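Local atomic coordinates of eukaryotic peptide chain release factor GTP-binding subunit (Schizosaccharomyces pombe, PDB entry 1R5B), a protein that is the GTP-binding subunit of a eukaryotic translation release factor, joining a P-loop GTP-binding domain of the elongation factor Tu kind to two beta-rich domains. Residues Q368-T379 with P415-I425; E437-F448 with V459-D467. All coordinates share one frame; numbering follows the deposited sequence.

Contact 1 (Q368-T379 with P415-I425); sequences QIAILELPSILT and PMFATKGMKII
Ile-371, on strand 364-371 of the C-terminal, eEF1A-like beta domain, faces a type II beta turn, Thr-419 to Met-422, in the loop that leads into strand 426-430. Its backbone takes hold of the turn twice. Ile-371 N donates to Met-422 O at 3.2 Å, reaching that oxygen from above the carbonyl plane, and a weak bond runs back from Gly-421 N to Ile-371 O. CG1 of Ile-371 lies beside the backbone N (chi1 -71°), which leaves CG2 anti to it, and the two branches divide the work: CG2 comes down on Thr-419 O, while CG1 and CD1 lie against the methyl of Ala-418, CG1 to CB being 3.8 Å. Gly-421 takes a positive phi of 82°, which suits a glycine at that place in the turn. The aliphatic chain of Lys-420 skirts the loop backbone near Leu-372 and Glu-373.

On the strand side of the turn the backbones approach through CA-H...O contacts, among them Ala-370 CA to Met-422 O at 3.3 Å. Ile-369 and Ile-424 lie side by side there, pointing the same way, and both touch Phe-397 of strand 396-397. The far end of the surface contact is looser. Leu-378 bridges Phe-417 through the backbone, Thr-379 N bonds weakly to Met-416 O, and the bent chain of Met-416 brings its CE to 3.6 Å from Thr-379 CG2.

Contact 2 (E437-F448 with V459-D467); sequences ERFEDYQYMGRF and VGKVVKILD
Phe-448 lays its ring over the backbone of Gly-460. Gly-460 CA is 3.9 Å from the ring centroid, a CH-pi contact over the face, and Gly-460 O lies above the same ring, offset toward its rim. The ring gets there because CG stands between the backbone N and the carbonyl carbon (chi1 59°), which folds it back across the neighbouring strand; a glycine opposite leaves room for it. The two residues also form an antiparallel hydrogen-bonded pair, with Phe-448 N to Gly-460 O and Gly-460 N to Phe-448 O both 2.8 Å. The ring also touches Val-462, CE2 to CG1 4.0 Å.

Next along, Val-462 is gripped at both backbone polar atoms. Its N donates to Gly-446 O in the carbonyl plane, and its O takes a nearly straight bond from Phe-439 N (3.1 Å, 169°) as well as a hydrogen bond from a water that accepts from Glu-440 N. Phe-439 then crosses Lys-461 obliquely, CB to CB, while Gln-443 CG lies over one face of its ring.

Farther out, Arg-438 rests CD on Val-463 O at 3.2 Å. Its NE bonds to Asp-441 OD2, and NH1 pairs with Glu-440 OE1 by charge alone. Lys-461 NZ reaches Met-38 O, and Arg-447 makes a cation-pi contact with Tyr-39. Strands 447-451 and 457-466 form an antiparallel beta hairpin, preceded by a short, weakly bonded helical turn, in the C-terminal eEF1A-like beta domain.

Contacts 1 and 2 follow one another along the chain, their centres 19 Å apart, and meet within one six-stranded antiparallel sheet. Strand 364-371 supplies part of one side of contact 1 and lies next to strand 457-466 of contact 2. Probable hydrogen bonds join them, Gln-368 O to Lys-461 N at 3.0 Å and Ala-370 O to Val-459 N at 3.1 Å. Ile-369 bridges the two, its CD1 lying 4.0 Å from Phe-448 CE1. Contact 1 sits at the surface, its centre about 30 Å from the centre of the chain, whereas the centre of contact 2 is about 15 Å from it, and contact 2 touches residues just ahead of strand 42-50 in the GTP-binding domain.

Contact 1 (Q368-T379 with P415-I425)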
loop_
_atom_site.group_PDB
_atom_site.type_symbol
_atom_site.label_atom_id
_atom_site.label_comp_id
_atom_site.label_asym_id
_atom_site.label_seq_id
_atom_site.Cartn_x
_atom_site.Cartn_y
_atom_site.Cartn_z
ATOM N N GLN A 368 -0.676 6.116 20.309
ATOM C CA GLN A 368 -1.384 4.992 20.911
ATOM C C GLN A 368 -0.428 3.834 21.128
ATOM O O GLN A 368 0.367 3.533 20.246
ATOM C CB GLN A 368 -2.501 4.496 19.992
ATOM C CG GLN A 368 -3.705 5.420 19.836
ATOM C CD GLN A 368 -4.925 4.699 19.263
ATOM O OE1 GLN A 368 -5.802 5.332 18.671
ATOM N NE2 GLN A 368 -4.979 3.380 19.436
ATOM N N ILE A 369 -0.553 3.145 22.262
ATOM C CA ILE A 369 0.433 2.139 22.675
ATOM C C ILE A 369 -0.184 0.935 23.391
ATOM O O ILE A 369 -1.371 0.926 23.717
ATOM C CB ILE A 369 1.522 2.803 23.571
ATOM C CG1 ILE A 369 2.928 2.277 23.253
ATOM C CG2 ILE A 369 1.221 2.617 25.056
ATOM C CD1 ILE A 369 4.047 3.265 23.627
ATOM N N ALA A 370 0.642 -0.076 23.640
ATOM C CA ALA A 370 0.179 -1.312 24.242
ATOM C C ALA A 370 1.323 -2.013 24.966
ATOM O O ALA A 370 2.228 -2.545 24.325
ATOM C CB ALA A 370 -0.418 -2.224 23.179
ATOM N N ILE A 371 1.263 -2.016 26.299
ATOM C CA ILE A 371 2.300 -2.610 27.134
ATOM C C ILE A 371 2.191 -4.129 27.043
ATOM O O ILE A 371 1.086 -4.657 26.928
ATOM C CB ILE A 371 2.141 -2.118 28.594
ATOM C CG1 ILE A 371 2.536 -0.638 28.691
ATOM C CG2 ILE A 371 2.971 -2.970 29.574
ATOM C CD1 ILE A 371 1.489 0.339 28.161
ATOM N N LEU A 372 3.330 -4.822 27.129
ATOM C CA LEU A 372 3.417 -6.250 26.787
ATOM C C LEU A 372 3.819 -7.218 27.924
ATOM O O LEU A 372 3.289 -8.332 27.963
ATOM C CB LEU A 372 4.352 -6.450 25.576
ATOM C CG LEU A 372 3.670 -6.581 24.202
ATOM C CD1 LEU A 372 4.627 -6.247 23.065
ATOM C CD2 LEU A 372 3.082 -7.978 24.015
ATOM N N GLU A 373 4.730 -6.835 28.832
ATOM C CA GLU A 373 5.260 -7.827 29.800
ATOM C C GLU A 373 5.774 -7.385 31.198
ATOM O O GLU A 373 5.128 -7.702 32.205
ATOM C CB GLU A 373 6.337 -8.693 29.121
ATOM C CG GLU A 373 7.298 -7.937 28.208
ATOM C CD GLU A 373 8.730 -8.436 28.309
ATOM O OE1 GLU A 373 9.655 -7.610 28.147
ATOM O OE2 GLU A 373 8.933 -9.653 28.548
ATOM N N LEU A 374 6.930 -6.707 31.266
ATOM C CA LEU A 374 7.660 -6.492 32.548
ATOM C C LEU A 374 7.349 -5.224 33.401
ATOM O O LEU A 374 7.358 -5.325 34.638
ATOM C CB LEU A 374 9.190 -6.623 32.324
ATOM C CG LEU A 374 10.182 -5.500 32.699
ATOM C CD1 LEU A 374 10.507 -5.464 34.206
ATOM C CD2 LEU A 374 11.468 -5.634 31.885
ATOM N N PRO A 375 7.088 -4.069 32.765
ATOM C CA PRO A 375 7.044 -2.747 33.433
ATOM C C PRO A 375 6.512 -2.581 34.896
ATOM O O PRO A 375 7.205 -2.964 35.854
ATOM C CB PRO A 375 6.219 -1.908 32.432
ATOM C CG PRO A 375 6.641 -2.425 31.122
ATOM C CD PRO A 375 6.823 -3.917 31.320
ATOM N N SER A 376 5.326 -1.980 35.050
ATOM C CA SER A 376 4.877 -1.383 36.310
ATOM C C SER A 376 5.714 -0.134 36.632
ATOM O O SER A 376 6.207 0.013 37.749
ATOM C CB SER A 376 4.922 -2.408 37.446
ATOM O OG SER A 376 3.861 -2.195 38.355
ATOM N N ILE A 377 5.859 0.762 35.647
ATOM C CA ILE A 377 6.802 1.896 35.747
ATOM C C ILE A 377 6.199 3.300 35.448
ATOM O O ILE A 377 5.310 3.463 34.596
ATOM C CB ILE A 377 8.083 1.635 34.873
ATOM C CG1 ILE A 377 8.707 0.259 35.181
ATOM C CG2 ILE A 377 9.146 2.726 35.096
ATOM C CD1 ILE A 377 9.330 0.119 36.580
ATOM N N LEU A 378 6.749 4.289 36.176
ATOM C CA LEU A 378 6.280 5.689 36.271
ATOM C C LEU A 378 5.765 6.390 34.995
ATOM O O LEU A 378 6.204 6.107 33.876
ATOM C CB LEU A 378 7.397 6.566 36.888
ATOM C CG LEU A 378 7.393 6.821 38.404
ATOM C CD1 LEU A 378 7.213 5.533 39.204
ATOM C CD2 LEU A 378 8.673 7.543 38.852
ATOM N N THR A 379 4.838 7.325 35.218
ATOM C CA THR A 379 4.311 8.222 34.186
ATOM C C THR A 379 5.250 9.386 33.921
ATOM O O THR A 379 6.159 9.671 34.709
ATOM C CB THR A 379 2.930 8.825 34.605
ATOM O OG1 THR A 379 2.541 9.850 33.680
ATOM C CG2 THR A 379 3.006 9.595 35.951
ATOM N N PRO A 415 -3.771 8.344 33.430
ATOM C CA PRO A 415 -3.191 7.384 34.383
ATOM C C PRO A 415 -1.889 7.843 35.040
ATOM O O PRO A 415 -1.209 8.718 34.510
ATOM C CB PRO A 415 -2.906 6.135 33.531
ATOM C CG PRO A 415 -3.520 6.365 32.214
ATOM C CD PRO A 415 -3.738 7.829 32.049
ATOM N N MET A 416 -1.558 7.228 36.176
ATOM C CA MET A 416 -0.310 7.482 36.898
ATOM C C MET A 416 0.813 6.501 36.495
ATOM O O MET A 416 1.987 6.800 36.706
ATOM C CB MET A 416 -0.542 7.418 38.424
ATOM C CG MET A 416 -0.743 8.780 39.111
ATOM S SD MET A 416 0.584 9.251 40.300
ATOM C CE MET A 416 1.701 10.185 39.207
ATOM N N PHE A 417 0.466 5.338 35.938
ATOM C CA PHE A 417 1.479 4.380 35.457
ATOM C C PHE A 417 0.945 3.384 34.418
ATOM O O PHE A 417 -0.252 3.354 34.110
ATOM C CB PHE A 417 2.133 3.628 36.635
ATOM C CG PHE A 417 1.156 2.909 37.530
ATOM C CD1 PHE A 417 0.694 1.641 37.202
ATOM C CD2 PHE A 417 0.714 3.495 38.716
ATOM C CE1 PHE A 417 -0.206 0.969 38.031
ATOM C CE2 PHE A 417 -0.185 2.830 39.553
ATOM C CZ PHE A 417 -0.645 1.564 39.212
ATOM N N ALA A 418 1.860 2.582 33.877
ATOM C CA ALA A 418 1.540 1.559 32.882
ATOM C C ALA A 418 1.557 0.163 33.501
ATOM O O ALA A 418 2.040 -0.024 34.620
ATOM C CB ALA A 418 2.525 1.634 31.727
ATOM N N THR A 419 1.024 -0.811 32.771
ATOM C CA THR A 419 0.965 -2.191 33.251
ATOM C C THR A 419 0.611 -3.172 32.128
ATOM O O THR A 419 0.176 -2.765 31.055
ATOM C CB THR A 419 -0.047 -2.305 34.429
ATOM O OG1 THR A 419 0.018 -3.609 35.016
ATOM C CG2 THR A 419 -1.489 -2.181 33.947
ATOM N N LYS A 420 0.806 -4.463 32.385
ATOM C CA LYS A 420 0.504 -5.522 31.416
ATOM C C LYS A 420 -0.911 -5.398 30.827
ATOM O O LYS A 420 -1.896 -5.359 31.569
ATOM C CB LYS A 420 0.675 -6.904 32.070
ATOM C CG LYS A 420 0.785 -8.071 31.082
ATOM C CD LYS A 420 0.647 -9.436 31.773
ATOM C CE LYS A 420 1.989 -9.983 32.243
ATOM N NZ LYS A 420 1.861 -10.749 33.521
ATOM N N GLY A 421 -0.990 -5.324 29.494
ATOM C CA GLY A 421 -2.258 -5.331 28.774
ATOM C C GLY A 421 -2.982 -3.995 28.697
ATOM O O GLY A 421 -4.154 -3.940 28.313
ATOM N N MET A 422 -2.284 -2.919 29.048
ATOM C CA MET A 422 -2.858 -1.578 29.032
ATOM C C MET A 422 -2.550 -0.911 27.679
ATOM O O MET A 422 -1.807 -1.461 26.871
ATOM C CB MET A 422 -2.283 -0.763 30.196
ATOM C CG MET A 422 -3.166 0.359 30.699
ATOM S SD MET A 422 -2.597 0.957 32.282
ATOM C CE MET A 422 -2.580 2.704 32.049
ATOM N N LYS A 423 -3.136 0.268 27.463
ATOM C CA LYS A 423 -3.013 1.029 26.226
ATOM C C LYS A 423 -2.660 2.529 26.486
ATOM O O LYS A 423 -2.258 2.875 27.609
ATOM C CB LYS A 423 -4.322 0.856 25.442
ATOM C CG LYS A 423 -4.370 -0.411 24.551
ATOM C CD LYS A 423 -5.244 -1.532 25.132
ATOM C CE LYS A 423 -6.507 -1.755 24.291
ATOM N NZ LYS A 423 -7.468 -2.720 24.904
ATOM N N ILE A 424 -2.756 3.404 25.470
ATOM C CA ILE A 424 -2.539 4.862 25.660
ATOM C C ILE A 424 -2.966 5.791 24.497
ATOM O O ILE A 424 -3.123 5.354 23.362
ATOM C CB ILE A 424 -1.040 5.155 25.955
ATOM C CG1 ILE A 424 -0.884 6.350 26.918
ATOM C CG2 ILE A 424 -0.288 5.393 24.646
ATOM C CD1 ILE A 424 0.349 7.263 26.639
ATOM N N ILE A 425 -3.140 7.078 24.806
ATOM C CA ILE A 425 -3.105 8.158 23.805
ATOM C C ILE A 425 -2.496 9.440 24.429
ATOM O O ILE A 425 -3.195 10.212 25.089
ATOM C CB ILE A 425 -4.529 8.372 23.107
ATOM C CG1 ILE A 425 -5.061 9.824 23.168
ATOM C CG2 ILE A 425 -5.575 7.386 23.636
ATOM C CD1 ILE A 425 -4.353 10.811 22.231
#

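Contact 2 (E437-F448 with V459-D467)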
loop_
_atom_site.group_PDB
_atom_site.type_symbol
_atom_site.label_atom_id
_atom_site.label_comp_id
_atom_site.label_asym_id
_atom_site.label_seq_id
_atom_site.Cartn_x
_atom_site.Cartn_y
_atom_site.Cartn_z
ATOM N N GLU A 437 5.777 9.942 10.273
ATOM C CA GLU A 437 4.495 10.468 9.854
ATOM C C GLU A 437 3.399 9.747 10.648
ATOM O O GLU A 437 3.634 8.679 11.220
ATOM C CB GLU A 437 4.261 10.199 8.364
ATOM C CG GLU A 437 5.315 10.765 7.431
ATOM C CD GLU A 437 5.151 12.232 7.122
ATOM O OE1 GLU A 437 4.019 12.749 7.089
ATOM O OE2 GLU A 437 6.188 12.874 6.883
ATOM N N ARG A 438 2.203 10.320 10.646
ATOM C CA ARG A 438 1.022 9.626 11.151
ATOM C C ARG A 438 0.910 8.241 10.508
ATOM O O ARG A 438 1.129 8.110 9.304
ATOM C CB ARG A 438 -0.235 10.435 10.830
ATOM C CG ARG A 438 -0.271 11.825 11.471
ATOM C CD ARG A 438 -1.663 12.411 11.574
ATOM N NE ARG A 438 -2.262 12.625 10.261
ATOM C CZ ARG A 438 -3.567 12.709 10.025
ATOM N NH1 ARG A 438 -4.449 12.620 11.013
ATOM N NH2 ARG A 438 -3.997 12.893 8.782
ATOM N N PHE A 439 0.586 7.216 11.298
ATOM C CA PHE A 439 0.331 5.867 10.779
ATOM C C PHE A 439 -0.713 5.916 9.665
ATOM O O PHE A 439 -0.614 5.202 8.667
ATOM C CB PHE A 439 -0.161 4.958 11.915
ATOM C CG PHE A 439 -0.428 3.528 11.495
ATOM C CD1 PHE A 439 0.624 2.619 11.360
ATOM C CD2 PHE A 439 -1.721 3.095 11.233
ATOM C CE1 PHE A 439 0.389 1.305 10.964
ATOM C CE2 PHE A 439 -1.967 1.770 10.841
ATOM C CZ PHE A 439 -0.909 0.875 10.709
ATOM N N GLU A 440 -1.718 6.765 9.883
ATOM C CA GLU A 440 -2.822 7.035 8.968
ATOM C C GLU A 440 -2.344 7.481 7.577
ATOM O O GLU A 440 -2.994 7.192 6.565
ATOM C CB GLU A 440 -3.694 8.139 9.600
ATOM C CG GLU A 440 -4.839 8.671 8.743
ATOM C CD GLU A 440 -5.744 9.666 9.476
ATOM O OE1 GLU A 440 -5.425 10.080 10.622
ATOM O OE2 GLU A 440 -6.791 10.041 8.891
ATOM N N ASP A 441 -1.222 8.196 7.532
ATOM C CA ASP A 441 -0.702 8.749 6.276
ATOM C C ASP A 441 0.282 7.800 5.568
ATOM O O ASP A 441 0.141 7.528 4.372
ATOM C CB ASP A 441 -0.044 10.115 6.530
ATOM C CG ASP A 441 -1.047 11.185 6.950
ATOM O OD1 ASP A 441 -2.264 10.952 6.805
ATOM O OD2 ASP A 441 -0.719 12.294 7.440
ATOM N N TYR A 442 1.266 7.317 6.321
ATOM C CA TYR A 442 2.262 6.367 5.850
ATOM C C TYR A 442 2.537 5.359 6.978
ATOM O O TYR A 442 3.304 5.626 7.907
ATOM C CB TYR A 442 3.551 7.094 5.437
ATOM C CG TYR A 442 3.351 8.259 4.489
ATOM C CD1 TYR A 442 3.170 9.545 4.968
ATOM C CD2 TYR A 442 3.355 8.075 3.117
ATOM C CE1 TYR A 442 2.977 10.615 4.108
ATOM C CE2 TYR A 442 3.155 9.131 2.252
ATOM C CZ TYR A 442 2.971 10.394 2.750
ATOM O OH TYR A 442 2.763 11.434 1.886
ATOM N N GLN A 443 1.901 4.200 6.884
ATOM C CA GLN A 443 1.919 3.191 7.945
ATOM C C GLN A 443 3.295 2.900 8.550
ATOM O O GLN A 443 3.467 3.072 9.754
ATOM C CB GLN A 443 1.269 1.895 7.449
ATOM C CG GLN A 443 -0.237 2.018 7.271
ATOM C CD GLN A 443 -0.926 0.669 7.137
ATOM O OE1 GLN A 443 -0.322 -0.282 6.636
ATOM N NE2 GLN A 443 -2.192 0.582 7.573
ATOM N N TYR A 444 4.267 2.484 7.741
ATOM C CA TYR A 444 5.586 2.112 8.257
ATOM C C TYR A 444 6.369 3.301 8.802
ATOM O O TYR A 444 7.355 3.101 9.501
ATOM C CB TYR A 444 6.418 1.356 7.213
ATOM C CG TYR A 444 5.872 -0.042 6.928
ATOM C CD1 TYR A 444 4.813 -0.235 6.022
ATOM C CD2 TYR A 444 6.396 -1.174 7.566
ATOM C CE1 TYR A 444 4.298 -1.508 5.762
ATOM C CE2 TYR A 444 5.873 -2.465 7.308
ATOM C CZ TYR A 444 4.830 -2.618 6.412
ATOM O OH TYR A 444 4.322 -3.884 6.157
ATOM N N MET A 445 5.941 4.523 8.488
ATOM C CA MET A 445 6.560 5.722 9.054
ATOM C C MET A 445 5.946 6.129 10.404
ATOM O O MET A 445 6.498 6.982 11.107
ATOM C CB MET A 445 6.472 6.899 8.074
ATOM C CG MET A 445 7.168 6.675 6.725
ATOM S SD MET A 445 8.736 5.878 6.796
ATOM C CE MET A 445 9.631 7.104 7.478
ATOM N N GLY A 446 4.811 5.526 10.755
ATOM C CA GLY A 446 4.158 5.786 12.029
ATOM C C GLY A 446 4.000 4.587 12.958
ATOM O O GLY A 446 3.379 4.714 13.996
ATOM N N ARG A 447 4.571 3.438 12.602
ATOM C CA ARG A 447 4.427 2.214 13.391
ATOM C C ARG A 447 5.701 1.916 14.191
ATOM O O ARG A 447 6.776 1.866 13.606
ATOM C CB ARG A 447 4.121 1.050 12.446
ATOM C CG ARG A 447 4.077 -0.317 13.094
ATOM C CD ARG A 447 3.266 -1.346 12.301
ATOM N NE ARG A 447 3.450 -2.720 12.772
ATOM C CZ ARG A 447 2.824 -3.786 12.264
ATOM N NH1 ARG A 447 1.953 -3.649 11.269
ATOM N NH2 ARG A 447 3.055 -4.994 12.764
ATOM N N PHE A 448 5.583 1.686 15.508
ATOM C CA PHE A 448 6.763 1.493 16.372
ATOM C C PHE A 448 6.674 0.442 17.508
ATOM O O PHE A 448 5.595 0.146 18.029
ATOM C CB PHE A 448 7.220 2.834 16.938
ATOM C CG PHE A 448 6.191 3.549 17.747
ATOM C CD1 PHE A 448 6.076 3.293 19.112
ATOM C CD2 PHE A 448 5.385 4.528 17.176
ATOM C CE1 PHE A 448 5.157 3.977 19.881
ATOM C CE2 PHE A 448 4.459 5.219 17.947
ATOM C CZ PHE A 448 4.348 4.937 19.303
ATOM N N VAL A 459 4.028 -1.639 21.921
ATOM C CA VAL A 459 3.849 -1.377 20.492
ATOM C C VAL A 459 2.870 -0.229 20.324
ATOM O O VAL A 459 1.937 -0.077 21.111
ATOM C CB VAL A 459 3.321 -2.612 19.703
ATOM C CG1 VAL A 459 4.453 -3.587 19.376
ATOM C CG2 VAL A 459 2.192 -3.319 20.448
ATOM N N GLY A 460 3.074 0.569 19.283
ATOM C CA GLY A 460 2.270 1.757 19.095
ATOM C C GLY A 460 2.356 2.388 17.725
ATOM O O GLY A 460 3.244 2.077 16.938
ATOM N N LYS A 461 1.401 3.270 17.452
ATOM C CA LYS A 461 1.382 4.070 16.244
ATOM C C LYS A 461 1.274 5.543 16.602
ATOM O O LYS A 461 0.718 5.870 17.644
ATOM C CB LYS A 461 0.207 3.661 15.359
ATOM C CG LYS A 461 -1.181 3.933 15.938
ATOM C CD LYS A 461 -2.153 2.802 15.603
ATOM C CE LYS A 461 -3.452 2.893 16.402
ATOM N NZ LYS A 461 -4.648 2.633 15.547
ATOM N N VAL A 462 1.783 6.426 15.737
ATOM C CA VAL A 462 1.740 7.866 15.997
ATOM C C VAL A 462 0.493 8.441 15.349
ATOM O O VAL A 462 0.142 8.023 14.263
ATOM C CB VAL A 462 3.052 8.637 15.545
ATOM C CG1 VAL A 462 4.073 7.725 14.884
ATOM C CG2 VAL A 462 2.740 9.857 14.667
ATOM N N VAL A 463 -0.174 9.383 16.023
ATOM C CA VAL A 463 -1.459 9.932 15.561
ATOM C C VAL A 463 -1.437 11.424 15.264
ATOM O O VAL A 463 -2.356 11.948 14.628
ATOM C CB VAL A 463 -2.617 9.624 16.576
ATOM C CG1 VAL A 463 -2.349 10.233 17.942
ATOM C CG2 VAL A 463 -3.981 10.073 16.035
ATOM N N LYS A 464 -0.411 12.118 15.742
ATOM C CA LYS A 464 -0.247 13.536 15.421
ATOM C C LYS A 464 1.204 13.980 15.583
ATOM O O LYS A 464 1.881 13.574 16.527
ATOM C CB LYS A 464 -1.170 14.402 16.292
ATOM C CG LYS A 464 -1.067 15.910 16.007
ATOM C CD LYS A 464 -2.354 16.685 16.336
ATOM C CE LYS A 464 -2.102 17.849 17.300
ATOM N NZ LYS A 464 -2.951 19.052 17.019
ATOM N N ILE A 465 1.671 14.801 14.643
ATOM C CA ILE A 465 3.005 15.404 14.706
ATOM C C ILE A 465 2.862 16.781 15.327
ATOM O O ILE A 465 1.869 17.458 15.087
ATOM C CB ILE A 465 3.599 15.568 13.289
ATOM C CG1 ILE A 465 3.598 14.234 12.524
ATOM C CG2 ILE A 465 5.009 16.194 13.347
ATOM C CD1 ILE A 465 4.523 13.195 13.092
ATOM N N LEU A 466 3.857 17.207 16.096
ATOM C CA LEU A 466 3.856 18.551 16.681
ATOM C C LEU A 466 5.131 19.324 16.312
ATOM O O LEU A 466 6.228 18.769 16.359
ATOM C CB LEU A 466 3.681 18.488 18.202
ATOM C CG LEU A 466 2.297 17.995 18.653
ATOM C CD1 LEU A 466 2.296 17.538 20.121
ATOM C CD2 LEU A 466 1.231 19.069 18.410
ATOM N N ASP A 467 4.952 20.596 15.930
ATOM C CA ASP A 467 6.032 21.532 15.565
ATOM C C ASP A 467 7.221 20.920 14.786
ATOM O O ASP A 467 7.126 20.049 13.906
ATOM C CB ASP A 467 6.520 22.259 16.822
ATOM C CG ASP A 467 6.924 21.304 17.934
ATOM O OD1 ASP A 467 7.900 20.544 17.747
ATOM O OD2 ASP A 467 6.312 21.233 19.025
ATOM O OXT ASP A 467 8.391 21.262 14.971
HETATM O O HOH W 1 -2.049 7.408 12.886
#